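Local coordinates for putative sugar binding protein (Geobacillus stearothermophilus, PDB 6GT9) that binds galactose in the cleft between its two lobes and, as a glucose-galactose binding protein, probably serves a three-component sensing system linked to galactan utilization, at residues D43-R46 and L47-K50; V266-P269 and Y270-G273; F246-P250 and E251-Y255. One frame throughout, in Å; residues are numbered along the deposited sequence.

Interaction 1: residues D43-R46 and L47-K50. With GAL (beta-D-galactopyranose), chain E.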
ATOM      1  N   ASP A  43      -1.822  -9.314  -5.105  1.00 23.04           N
ATOM      2  CA  ASP A  43      -0.762 -10.136  -4.507  1.00 20.05           C
ATOM      3  C   ASP A  43      -0.294  -9.601  -3.159  1.00 21.61           C
ATOM      4  O   ASP A  43       0.048 -10.377  -2.255  1.00 22.36           O
ATOM      5  CB  ASP A  43       0.431 -10.240  -5.453  1.00 21.19           C
ATOM      6  CG  ASP A  43       0.136 -11.112  -6.663  1.00 30.58           C
ATOM      7  OD1 ASP A  43      -0.964 -11.711  -6.698  1.00 29.77           O
ATOM      8  OD2 ASP A  43       1.004 -11.207  -7.552  1.00 27.61           O
ATOM      9  N   TYR A  44      -0.212  -8.284  -3.018  1.00 20.00           N
ATOM     10  CA  TYR A  44       0.231  -7.722  -1.746  1.00 21.42           C
ATOM     11  C   TYR A  44      -0.795  -7.998  -0.648  1.00 20.50           C
ATOM     12  O   TYR A  44      -0.440  -8.413   0.466  1.00 18.85           O
ATOM     13  CB  TYR A  44       0.495  -6.218  -1.921  1.00 16.70           C
ATOM     14  CG  TYR A  44       0.718  -5.432  -0.627  1.00 20.31           C
ATOM     15  CD1 TYR A  44      -0.357  -4.967   0.114  1.00 16.27           C
ATOM     16  CD2 TYR A  44       2.008  -5.127  -0.176  1.00 18.38           C
ATOM     17  CE1 TYR A  44      -0.169  -4.251   1.290  1.00 19.36           C
ATOM     18  CE2 TYR A  44       2.207  -4.405   0.995  1.00 18.66           C
ATOM     19  CZ  TYR A  44       1.110  -3.970   1.723  1.00 19.67           C
ATOM     20  OH  TYR A  44       1.266  -3.249   2.889  1.00 18.88           O
ATOM     21  N   TRP A  45      -2.078  -7.802  -0.955  1.00 19.17           N
ATOM     22  CA  TRP A  45      -3.124  -8.031   0.040  1.00 20.77           C
ATOM     23  C   TRP A  45      -3.267  -9.504   0.411  1.00 24.72           C
ATOM     24  O   TRP A  45      -3.692  -9.821   1.531  1.00 18.87           O
ATOM     25  CB  TRP A  45      -4.444  -7.438  -0.465  1.00 20.98           C
ATOM     26  CG  TRP A  45      -4.468  -6.018  -0.092  1.00 17.96           C
ATOM     27  CD1 TRP A  45      -4.175  -4.959  -0.880  1.00 21.86           C
ATOM     28  CD2 TRP A  45      -4.679  -5.502   1.219  1.00 18.86           C
ATOM     29  NE1 TRP A  45      -4.238  -3.793  -0.158  1.00 21.19           N
ATOM     30  CE2 TRP A  45      -4.532  -4.101   1.143  1.00 19.79           C
ATOM     31  CE3 TRP A  45      -5.009  -6.084   2.446  1.00 18.40           C
ATOM     32  CZ2 TRP A  45      -4.693  -3.272   2.250  1.00 16.34           C
ATOM     33  CZ3 TRP A  45      -5.180  -5.260   3.544  1.00 16.54           C
ATOM     34  CH2 TRP A  45      -5.028  -3.866   3.436  1.00 19.10           C
ATOM     35  N   ARG A  46      -2.901 -10.422  -0.483  1.00 20.77           N
ATOM     36  CA  ARG A  46      -2.899 -11.828  -0.090  1.00 22.04           C
ATOM     37  C   ARG A  46      -1.784 -12.117   0.914  1.00 23.22           C
ATOM     38  O   ARG A  46      -1.914 -13.024   1.744  1.00 24.57           O
ATOM     39  CB  ARG A  46      -2.773 -12.724  -1.327  1.00 22.38           C
ATOM     40  CG  ARG A  46      -4.028 -12.807  -2.196  1.00 21.07           C
ATOM     41  CD  ARG A  46      -5.160 -13.615  -1.544  1.00 25.56           C
ATOM     42  NE  ARG A  46      -6.248 -13.896  -2.482  1.00 28.28           N
ATOM     43  CZ  ARG A  46      -7.434 -14.407  -2.145  1.00 31.37           C
ATOM     44  NH1 ARG A  46      -7.708 -14.696  -0.881  1.00 26.83           N
ATOM     45  NH2 ARG A  46      -8.353 -14.632  -3.081  1.00 33.94           N
ATOM     46  N   LEU A  47      -0.685 -11.364   0.857  1.00 23.93           N
ATOM     47  CA  LEU A  47       0.342 -11.481   1.891  1.00 26.01           C
ATOM     48  C   LEU A  47      -0.169 -10.970   3.230  1.00 22.86           C
ATOM     49  O   LEU A  47       0.097 -11.579   4.272  1.00 23.79           O
ATOM     50  CB  LEU A  47       1.599 -10.707   1.491  1.00 22.84           C
ATOM     51  CG  LEU A  47       2.532 -11.362   0.481  1.00 32.29           C
ATOM     52  CD1 LEU A  47       3.786 -10.489   0.281  1.00 29.05           C
ATOM     53  CD2 LEU A  47       2.912 -12.759   0.936  1.00 31.73           C
ATOM     54  N   VAL A  48      -0.886  -9.842   3.222  1.00 19.27           N
ATOM     55  CA  VAL A  48      -1.487  -9.341   4.454  1.00 20.79           C
ATOM     56  C   VAL A  48      -2.431 -10.385   5.028  1.00 22.38           C
ATOM     57  O   VAL A  48      -2.443 -10.630   6.239  1.00 20.07           O
ATOM     58  CB  VAL A  48      -2.216  -8.009   4.206  1.00 17.14           C
ATOM     59  CG1 VAL A  48      -2.880  -7.548   5.468  1.00 21.17           C
ATOM     60  CG2 VAL A  48      -1.259  -6.955   3.676  1.00 18.55           C
ATOM     61  N   GLU A  49      -3.209 -11.038   4.161  1.00 19.22           N
ATOM     62  CA  GLU A  49      -4.152 -12.063   4.619  1.00 22.53           C
ATOM     63  C   GLU A  49      -3.419 -13.245   5.233  1.00 26.65           C
ATOM     64  O   GLU A  49      -3.911 -13.857   6.187  1.00 26.20           O
ATOM     65  CB  GLU A  49      -5.043 -12.542   3.466  1.00 23.90           C
ATOM     66  CG  GLU A  49      -6.043 -13.624   3.891  1.00 21.88           C
ATOM     67  CD  GLU A  49      -6.683 -14.348   2.734  1.00 28.75           C
ATOM     68  OE1 GLU A  49      -7.710 -15.031   2.959  1.00 27.79           O
ATOM     69  OE2 GLU A  49      -6.172 -14.238   1.603  1.00 28.11           O
ATOM     70  N   LYS A  50      -2.244 -13.590   4.693  1.00 27.37           N
ATOM     71  CA  LYS A  50      -1.453 -14.662   5.289  1.00 26.98           C
ATOM     72  C   LYS A  50      -1.079 -14.335   6.730  1.00 25.30           C
ATOM     73  O   LYS A  50      -1.181 -15.194   7.616  1.00 26.62           O
ATOM     74  CB  LYS A  50      -0.199 -14.923   4.450  1.00 24.06           C
ATOM     75  CG  LYS A  50      -0.417 -16.019   3.415  1.00 34.82           C
ATOM     76  CD  LYS A  50       0.781 -16.216   2.489  1.00 41.92           C
ATOM     77  CE  LYS A  50       0.442 -17.229   1.376  1.00 44.41           C
ATOM     78  NZ  LYS A  50      -0.762 -16.854   0.552  1.00 39.60           N
TER
HETATM   79  C1  GAL E 401       0.850  -1.564  -1.840  1.00 16.19           C
HETATM   80  C2  GAL E 401      -0.195  -0.944  -0.934  1.00 17.95           C
HETATM   81  C3  GAL E 401      -1.488  -1.779  -0.908  1.00 17.31           C
HETATM   82  C4  GAL E 401      -2.016  -1.969  -2.320  1.00 16.41           C
HETATM   83  C5  GAL E 401      -0.924  -2.510  -3.229  1.00 20.18           C
HETATM   84  C6  GAL E 401      -1.347  -2.546  -4.699  1.00 19.10           C
HETATM   85  O1  GAL E 401       2.008  -0.753  -1.857  1.00 20.53           O
HETATM   86  O2  GAL E 401       0.289  -0.841   0.412  1.00 16.36           O
HETATM   87  O3  GAL E 401      -2.482  -1.090  -0.214  1.00 18.48           O
HETATM   88  O4  GAL E 401      -2.496  -0.726  -2.842  1.00 18.15           O
HETATM   89  O5  GAL E 401       0.322  -1.705  -3.174  1.00 19.67           O
HETATM   90  O6  GAL E 401      -0.489  -3.379  -5.449  1.00 20.40           O
HETATM   91  O   HOH W   1      -2.901 -15.597   1.431  1.00 25.36           O
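Tyr44, Trp45 and Arg46 hand their carbonyl oxygens to Val48 N, Glu49 N and Lys50 N, the i to i+4 bonds of the first turns of helix 43-59, which links strands 32-36 and 62-65 in a beta-alpha-beta unit. Val48, four residues after Tyr44 and three after Trp45, serves both aromatics: CG1 meets Trp45 CZ3 at 3.8 Å, while CG2 lies over one face of the indole and touches Tyr44 CE1. Tyr44 presents a ring face to the galactose, its CG lying opposite the backbone N (chi1 169°), and galactose C1 sits 3.9 Å above the ring centre. Tyr44 CD1 lies over one face of the indole, offset toward its rim, while Trp45 CD1 lies at the Tyr44 ring edge, in its plane, and Trp45 NE1 comes within 3.2 Å of galactose O3. With an alanine in place of Trp45, the sugar would probably lose the wall beside O3 and Val48 the indole it packs against. On another side, Arg46 NH1 donates to the syn side of Glu49 OE2 at 3.0 Å and 162°, a salt bridge close to the guanidinium plane. Arg46 NE pairs with Asp41 and Glu49 OE1 with Lys53. The helix thus divides its chemistry: the Tyr44 face takes the C-H side of the sugar, Trp45 brings NE1 near O3, and charges that probably offset one another occupy the partly exposed side.

Interaction 2: residues V266-P269 and Y270-G273. With GAL (beta-D-galactopyranose), chain E.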
ATOM      1  N   VAL A 266      10.441  -0.906   1.197  1.00 23.18           N
ATOM      2  CA  VAL A 266       9.991  -2.113   1.882  1.00 25.97           C
ATOM      3  C   VAL A 266       8.764  -1.800   2.724  1.00 19.66           C
ATOM      4  O   VAL A 266       8.681  -0.746   3.360  1.00 23.05           O
ATOM      5  CB  VAL A 266      11.120  -2.694   2.749  1.00 26.81           C
ATOM      6  CG1 VAL A 266      10.642  -3.944   3.480  1.00 30.22           C
ATOM      7  CG2 VAL A 266      12.341  -3.004   1.883  1.00 27.74           C
ATOM      8  N   GLN A 267       7.798  -2.711   2.722  1.00 20.99           N
ATOM      9  CA  GLN A 267       6.738  -2.701   3.719  1.00 20.02           C
ATOM     10  C   GLN A 267       6.699  -4.069   4.381  1.00 21.14           C
ATOM     11  O   GLN A 267       7.390  -5.000   3.967  1.00 23.30           O
ATOM     12  CB  GLN A 267       5.369  -2.360   3.111  1.00 23.75           C
ATOM     13  CG  GLN A 267       5.230  -0.964   2.502  1.00 22.11           C
ATOM     14  CD  GLN A 267       3.783  -0.625   2.206  1.00 20.47           C
ATOM     15  OE1 GLN A 267       3.100  -0.005   3.022  1.00 20.56           O
ATOM     16  NE2 GLN A 267       3.294  -1.068   1.048  1.00 21.70           N
ATOM     17  N   GLU A 268       5.859  -4.214   5.406  1.00 21.70           N
ATOM     18  CA  GLU A 268       5.726  -5.478   6.123  1.00 19.90           C
ATOM     19  C   GLU A 268       4.271  -5.933   6.090  1.00 23.04           C
ATOM     20  O   GLU A 268       3.581  -5.898   7.121  1.00 20.41           O
ATOM     21  CB  GLU A 268       6.211  -5.350   7.568  1.00 23.84           C
ATOM     22  CG  GLU A 268       7.635  -4.818   7.723  1.00 22.42           C
ATOM     23  CD  GLU A 268       8.699  -5.715   7.101  1.00 30.50           C
ATOM     24  OE1 GLU A 268       8.401  -6.882   6.751  1.00 27.96           O
ATOM     25  OE2 GLU A 268       9.857  -5.245   6.978  1.00 37.05           O
ATOM     26  N   PRO A 269       3.775  -6.375   4.923  1.00 19.36           N
ATOM     27  CA  PRO A 269       2.351  -6.756   4.844  1.00 19.78           C
ATOM     28  C   PRO A 269       1.958  -7.890   5.774  1.00 20.83           C
ATOM     29  O   PRO A 269       0.903  -7.814   6.422  1.00 19.72           O
ATOM     30  CB  PRO A 269       2.171  -7.142   3.362  1.00 20.62           C
ATOM     31  CG  PRO A 269       3.584  -7.295   2.802  1.00 19.95           C
ATOM     32  CD  PRO A 269       4.421  -6.374   3.595  1.00 20.63           C
ATOM     33  N   TYR A 270       2.749  -8.965   5.826  1.00 18.83           N
ATOM     34  CA  TYR A 270       2.420 -10.076   6.713  1.00 24.56           C
ATOM     35  C   TYR A 270       2.309  -9.596   8.151  1.00 25.09           C
ATOM     36  O   TYR A 270       1.379  -9.971   8.877  1.00 21.09           O
ATOM     37  CB  TYR A 270       3.483 -11.171   6.599  1.00 24.44           C
ATOM     38  CG  TYR A 270       3.255 -12.391   7.478  1.00 22.09           C
ATOM     39  CD1 TYR A 270       3.559 -12.367   8.837  1.00 27.06           C
ATOM     40  CD2 TYR A 270       2.784 -13.577   6.935  1.00 29.40           C
ATOM     41  CE1 TYR A 270       3.361 -13.473   9.627  1.00 29.15           C
ATOM     42  CE2 TYR A 270       2.591 -14.692   7.718  1.00 29.57           C
ATOM     43  CZ  TYR A 270       2.881 -14.634   9.061  1.00 27.40           C
ATOM     44  OH  TYR A 270       2.687 -15.745   9.845  1.00 31.27           O
ATOM     45  N   GLU A 271       3.239  -8.735   8.562  1.00 23.96           N
ATOM     46  CA  GLU A 271       3.273  -8.280   9.944  1.00 22.26           C
ATOM     47  C   GLU A 271       2.092  -7.371  10.267  1.00 23.42           C
ATOM     48  O   GLU A 271       1.537  -7.443  11.374  1.00 20.67           O
ATOM     49  CB  GLU A 271       4.598  -7.573  10.219  1.00 23.62           C
ATOM     50  CG  GLU A 271       4.763  -7.158  11.689  1.00 25.25           C
ATOM     51  CD  GLU A 271       6.064  -6.420  11.948  1.00 32.57           C
ATOM     52  OE1 GLU A 271       6.665  -5.887  10.985  1.00 28.66           O
ATOM     53  OE2 GLU A 271       6.488  -6.375  13.125  1.00 39.46           O
ATOM     54  N   MET A 272       1.671  -6.506   9.334  1.00 20.22           N
ATOM     55  CA  MET A 272       0.516  -5.682   9.683  1.00 24.03           C
ATOM     56  C   MET A 272      -0.755  -6.523   9.789  1.00 22.57           C
ATOM     57  O   MET A 272      -1.606  -6.252  10.647  1.00 20.14           O
ATOM     58  CB  MET A 272       0.336  -4.495   8.716  1.00 24.24           C
ATOM     59  CG  MET A 272       0.545  -4.699   7.243  1.00 31.73           C
ATOM     60  SD  MET A 272       0.470  -3.108   6.328  1.00 20.97           S
ATOM     61  CE  MET A 272       2.194  -2.767   5.943  1.00 18.66           C
ATOM     62  N   GLY A 273      -0.889  -7.570   8.970  1.00 18.91           N
ATOM     63  CA  GLY A 273      -2.042  -8.448   9.112  1.00 20.23           C
ATOM     64  C   GLY A 273      -2.017  -9.226  10.415  1.00 21.02           C
ATOM     65  O   GLY A 273      -3.036  -9.329  11.108  1.00 20.14           O
TER
HETATM   66  C1  GAL E 401       0.850  -1.564  -1.840  1.00 16.19           C
HETATM   67  C2  GAL E 401      -0.195  -0.944  -0.934  1.00 17.95           C
HETATM   68  C3  GAL E 401      -1.488  -1.779  -0.908  1.00 17.31           C
HETATM   69  C4  GAL E 401      -2.016  -1.969  -2.320  1.00 16.41           C
HETATM   70  C5  GAL E 401      -0.924  -2.510  -3.229  1.00 20.18           C
HETATM   71  C6  GAL E 401      -1.347  -2.546  -4.699  1.00 19.10           C
HETATM   72  O1  GAL E 401       2.008  -0.753  -1.857  1.00 20.53           O
HETATM   73  O2  GAL E 401       0.289  -0.841   0.412  1.00 16.36           O
HETATM   74  O3  GAL E 401      -2.482  -1.090  -0.214  1.00 18.48           O
HETATM   75  O4  GAL E 401      -2.496  -0.726  -2.842  1.00 18.15           O
HETATM   76  O5  GAL E 401       0.322  -1.705  -3.174  1.00 19.67           O
HETATM   77  O6  GAL E 401      -0.489  -3.379  -5.449  1.00 20.40           O
HETATM   78  O   HOH W   2       6.123  -9.024   6.860  1.00 28.45           O
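The carboxylates of Glu268 and Glu271 have their planes turned 74° apart, and the two side chains meet through a methylene rather than through their charges: Glu271 OE1 rests 3.5 Å from Glu268 CB. Glu268 OE1 and Glu271 OE1 stay 4.7 Å apart, and a water donates to Glu268 OE1 while accepting a weak bond from Glu271 N. A further flat group, the amide of Gln267, serves the sugar, NE2 donating to galactose O2 at 3.1 Å in a nearly straight bond of 172°. Its second N-H goes to Asp247 and its OE1 accepts from Thr133, so both ends of the amide have partners that fix which way round it lies. Here the chain leaves strand 263-266 of one lobe and enters helix 269-284, which packs on helix 43-59 of the other, making this one of the interlobe crossings of the periplasmic binding protein fold. Glu268 is the N-cap, and its carbonyl receives Met272 N at 3.0 Å. Pro269, with no N-H to offer, suits the first helical position, and its own carbonyl accepts from Gly273 N. Met272 CG occupies the hindered position between its backbone N and carbonyl carbon (chi1 41°), and the bend farther out brings CE to 3.6 Å from Glu268 O.

Interaction 3: residues F246-P250 and E251-Y255. With GAL (beta-D-galactopyranose), chain E.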
ATOM      1  N   PHE A 246       7.614   0.322  -5.055  1.00 22.36           N
ATOM      2  CA  PHE A 246       7.195  -0.073  -3.719  1.00 21.27           C
ATOM      3  C   PHE A 246       7.107  -1.588  -3.603  1.00 19.23           C
ATOM      4  O   PHE A 246       6.796  -2.287  -4.569  1.00 20.11           O
ATOM      5  CB  PHE A 246       5.830   0.540  -3.345  1.00 18.10           C
ATOM      6  CG  PHE A 246       5.932   1.694  -2.381  1.00 22.62           C
ATOM      7  CD1 PHE A 246       6.394   2.929  -2.806  1.00 20.35           C
ATOM      8  CD2 PHE A 246       5.590   1.531  -1.050  1.00 22.26           C
ATOM      9  CE1 PHE A 246       6.494   3.988  -1.933  1.00 22.35           C
ATOM     10  CE2 PHE A 246       5.700   2.586  -0.154  1.00 21.23           C
ATOM     11  CZ  PHE A 246       6.159   3.823  -0.605  1.00 20.14           C
ATOM     12  N   ASP A 247       7.408  -2.072  -2.395  1.00 21.66           N
ATOM     13  CA  ASP A 247       7.218  -3.450  -1.950  1.00 19.88           C
ATOM     14  C   ASP A 247       8.187  -4.419  -2.604  1.00 25.52           C
ATOM     15  O   ASP A 247       9.025  -4.030  -3.432  1.00 26.49           O
ATOM     16  CB  ASP A 247       5.766  -3.888  -2.174  1.00 22.14           C
ATOM     17  CG  ASP A 247       4.795  -2.936  -1.531  1.00 17.60           C
ATOM     18  OD1 ASP A 247       4.857  -2.743  -0.297  1.00 19.90           O
ATOM     19  OD2 ASP A 247       4.010  -2.328  -2.270  1.00 20.36           O
ATOM     20  N   THR A 248       8.102  -5.681  -2.199  1.00 24.42           N
ATOM     21  CA  THR A 248       9.136  -6.659  -2.484  1.00 27.15           C
ATOM     22  C   THR A 248       8.529  -7.939  -3.021  1.00 24.45           C
ATOM     23  O   THR A 248       8.988  -9.042  -2.713  1.00 26.54           O
ATOM     24  CB  THR A 248       9.978  -6.944  -1.238  1.00 30.75           C
ATOM     25  OG1 THR A 248       9.121  -7.374  -0.172  1.00 30.82           O
ATOM     26  CG2 THR A 248      10.741  -5.693  -0.791  1.00 28.26           C
ATOM     27  N   LEU A 249       7.489  -7.812  -3.846  1.00 28.86           N
ATOM     28  CA  LEU A 249       6.944  -8.972  -4.525  1.00 26.78           C
ATOM     29  C   LEU A 249       8.033  -9.625  -5.372  1.00 30.41           C
ATOM     30  O   LEU A 249       8.969  -8.949  -5.817  1.00 27.96           O
ATOM     31  CB  LEU A 249       5.751  -8.574  -5.400  1.00 29.69           C
ATOM     32  CG  LEU A 249       4.546  -8.061  -4.597  1.00 24.47           C
ATOM     33  CD1 LEU A 249       3.449  -7.559  -5.508  1.00 28.48           C
ATOM     34  CD2 LEU A 249       4.021  -9.139  -3.649  1.00 23.17           C
ATOM     35  N   PRO A 250       7.935 -10.939  -5.601  1.00 29.40           N
ATOM     36  CA  PRO A 250       8.996 -11.655  -6.339  1.00 29.05           C
ATOM     37  C   PRO A 250       9.437 -11.004  -7.643  1.00 30.54           C
ATOM     38  O   PRO A 250      10.646 -10.951  -7.900  1.00 30.49           O
ATOM     39  CB  PRO A 250       8.357 -13.026  -6.592  1.00 30.61           C
ATOM     40  CG  PRO A 250       7.454 -13.226  -5.407  1.00 33.02           C
ATOM     41  CD  PRO A 250       6.918 -11.858  -5.054  1.00 28.26           C
ATOM     42  N   GLU A 251       8.504 -10.516  -8.476  1.00 29.50           N
ATOM     43  CA  GLU A 251       8.899  -9.904  -9.748  1.00 33.46           C
ATOM     44  C   GLU A 251       9.723  -8.643  -9.526  1.00 31.04           C
ATOM     45  O   GLU A 251      10.652  -8.360 -10.293  1.00 32.62           O
ATOM     46  CB  GLU A 251       7.674  -9.572 -10.603  1.00 31.30           C
ATOM     47  CG  GLU A 251       6.825 -10.753 -11.028  1.00 37.76           C
ATOM     48  CD  GLU A 251       5.423 -10.331 -11.458  1.00 40.99           C
ATOM     49  OE1 GLU A 251       5.176 -10.228 -12.678  1.00 39.30           O
ATOM     50  OE2 GLU A 251       4.571 -10.092 -10.568  1.00 37.70           O
ATOM     51  N   THR A 252       9.390  -7.866  -8.488  1.00 30.86           N
ATOM     52  CA  THR A 252      10.193  -6.695  -8.148  1.00 25.90           C
ATOM     53  C   THR A 252      11.616  -7.099  -7.791  1.00 32.86           C
ATOM     54  O   THR A 252      12.583  -6.523  -8.306  1.00 28.75           O
ATOM     55  CB  THR A 252       9.556  -5.926  -6.988  1.00 23.66           C
ATOM     56  OG1 THR A 252       8.320  -5.348  -7.414  1.00 23.60           O
ATOM     57  CG2 THR A 252      10.495  -4.813  -6.501  1.00 27.86           C
ATOM     58  N   ILE A 253      11.765  -8.095  -6.912  1.00 28.88           N
ATOM     59  CA  ILE A 253      13.103  -8.531  -6.510  1.00 34.14           C
ATOM     60  C   ILE A 253      13.895  -9.013  -7.720  1.00 35.86           C
ATOM     61  O   ILE A 253      15.090  -8.713  -7.862  1.00 34.83           O
ATOM     62  CB  ILE A 253      13.016  -9.622  -5.426  1.00 32.95           C
ATOM     63  CG1 ILE A 253      12.339  -9.081  -4.163  1.00 34.58           C
ATOM     64  CG2 ILE A 253      14.399 -10.182  -5.113  1.00 34.63           C
ATOM     65  CD1 ILE A 253      12.963  -7.828  -3.618  1.00 34.22           C
ATOM     66  N   ARG A 254      13.242  -9.765  -8.609  1.00 33.05           N
ATOM     67  CA  ARG A 254      13.901 -10.236  -9.824  1.00 39.95           C
ATOM     68  C   ARG A 254      14.431  -9.070 -10.655  1.00 35.58           C
ATOM     69  O   ARG A 254      15.600  -9.060 -11.064  1.00 35.74           O
ATOM     70  CB  ARG A 254      12.925 -11.082 -10.642  1.00 34.30           C
ATOM     71  CG  ARG A 254      13.537 -11.638 -11.907  1.00 41.87           C
ATOM     72  CD  ARG A 254      14.825 -12.386 -11.584  1.00 46.86           C
ATOM     73  NE  ARG A 254      15.509 -12.836 -12.792  1.00 51.48           N
ATOM     74  CZ  ARG A 254      16.787 -12.595 -13.067  1.00 46.44           C
ATOM     75  NH1 ARG A 254      17.542 -11.911 -12.210  1.00 46.56           N
ATOM     76  NH2 ARG A 254      17.312 -13.049 -14.198  1.00 47.39           N
ATOM     77  N   TYR A 255      13.584  -8.070 -10.903  1.00 35.22           N
ATOM     78  CA  TYR A 255      14.001  -6.901 -11.676  1.00 32.15           C
ATOM     79  C   TYR A 255      15.122  -6.134 -10.979  1.00 34.96           C
ATOM     80  O   TYR A 255      16.027  -5.598 -11.636  1.00 33.07           O
ATOM     81  CB  TYR A 255      12.802  -5.987 -11.906  1.00 29.64           C
ATOM     82  CG  TYR A 255      11.921  -6.340 -13.084  1.00 34.43           C
ATOM     83  CD1 TYR A 255      12.454  -6.508 -14.357  1.00 36.06           C
ATOM     84  CD2 TYR A 255      10.540  -6.474 -12.926  1.00 32.78           C
ATOM     85  CE1 TYR A 255      11.642  -6.812 -15.443  1.00 34.38           C
ATOM     86  CE2 TYR A 255       9.724  -6.777 -13.999  1.00 32.55           C
ATOM     87  CZ  TYR A 255      10.277  -6.943 -15.254  1.00 36.34           C
ATOM     88  OH  TYR A 255       9.462  -7.243 -16.319  1.00 36.56           O
TER
HETATM   89  C1  GAL E 401       0.850  -1.564  -1.840  1.00 16.19           C
HETATM   90  C2  GAL E 401      -0.195  -0.944  -0.934  1.00 17.95           C
HETATM   91  C3  GAL E 401      -1.488  -1.779  -0.908  1.00 17.31           C
HETATM   92  C4  GAL E 401      -2.016  -1.969  -2.320  1.00 16.41           C
HETATM   93  C5  GAL E 401      -0.924  -2.510  -3.229  1.00 20.18           C
HETATM   94  C6  GAL E 401      -1.347  -2.546  -4.699  1.00 19.10           C
HETATM   95  O1  GAL E 401       2.008  -0.753  -1.857  1.00 20.53           O
HETATM   96  O2  GAL E 401       0.289  -0.841   0.412  1.00 16.36           O
HETATM   97  O3  GAL E 401      -2.482  -1.090  -0.214  1.00 18.48           O
HETATM   98  O4  GAL E 401      -2.496  -0.726  -2.842  1.00 18.15           O
HETATM   99  O5  GAL E 401       0.322  -1.705  -3.174  1.00 19.67           O
HETATM  100  O6  GAL E 401      -0.489  -3.379  -5.449  1.00 20.40           O
HETATM  101  O   HOH W   3       6.596  -5.013  -5.400  1.00 20.25           O
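Asp247 meets Thr252 across the turn, its carbonyl oxygen lying 3.5 Å from the methyl CG2, while its side chain leads off to the sugar. There OD2 accepts the anomeric hydroxyl O1 of galactose at 2.6 Å, and OD1 is held by a protein donor. The next shell is centred on a water held by Thr252 OG1, which donates to it at 2.7 Å. That water in turn donates to Phe246 O at 2.9 Å and accepts a weak bond from Leu249 N, so it joins backbone before and after Asp247 to the helix. Threonine suits this place because its two branches do different work: with OG1 beside its own backbone N (chi1 -67°), the hydroxyl faces the water and the methyl covers the Asp247 carbonyl, which accepts a hydrogen bond from Thr264 OG1. Farther out, Ile253 runs alongside Thr248, CD1 coming 3.9 Å from CB. The loop joins strand 242-246, which lies between strands 216-219 and 263-266 in one lobe's sheet of the periplasmic binding protein fold, to helix 250-258. Leu249 is the N-cap, its carbonyl accepting from Ile253 N at 3.1 Å, and Pro250 begins the helix without leaving an N-H unpaired before giving its carbonyl to Arg254 N. Glu251 forms a salt bridge with Arg197. Both carboxylate oxygens of Asp247 are therefore engaged, and this pairing is likely to fix the rotation of the group and ready it as an acceptor for O1.

Overall arrangement
The three interactions converge on the galactose from different sides of the cleft. Interaction 1 belongs to the lobe built round strand 32-36 and interaction 3 to the lobe that contains strand 242-246, their centres about 14 Å apart, while interaction 2 passes from one lobe to the other. Interactions 1 and 2, with centres about 9 Å apart, pack directly: Val48 CG2 lies 3.4 Å from Pro269 CB. Interactions 2 and 3 meet in a probable hydrogen bond between Gln267 NE2 and Asp247 OD1, 2.7 Å long. Tyr44 CE2 approaches Asp247 OD1 at 3.4 Å, so the lobes also touch through two residues that both meet the sugar. Glu38, Asn42, Asp119, Arg171 and Ala222 add further hydrogen bonds to the ligand.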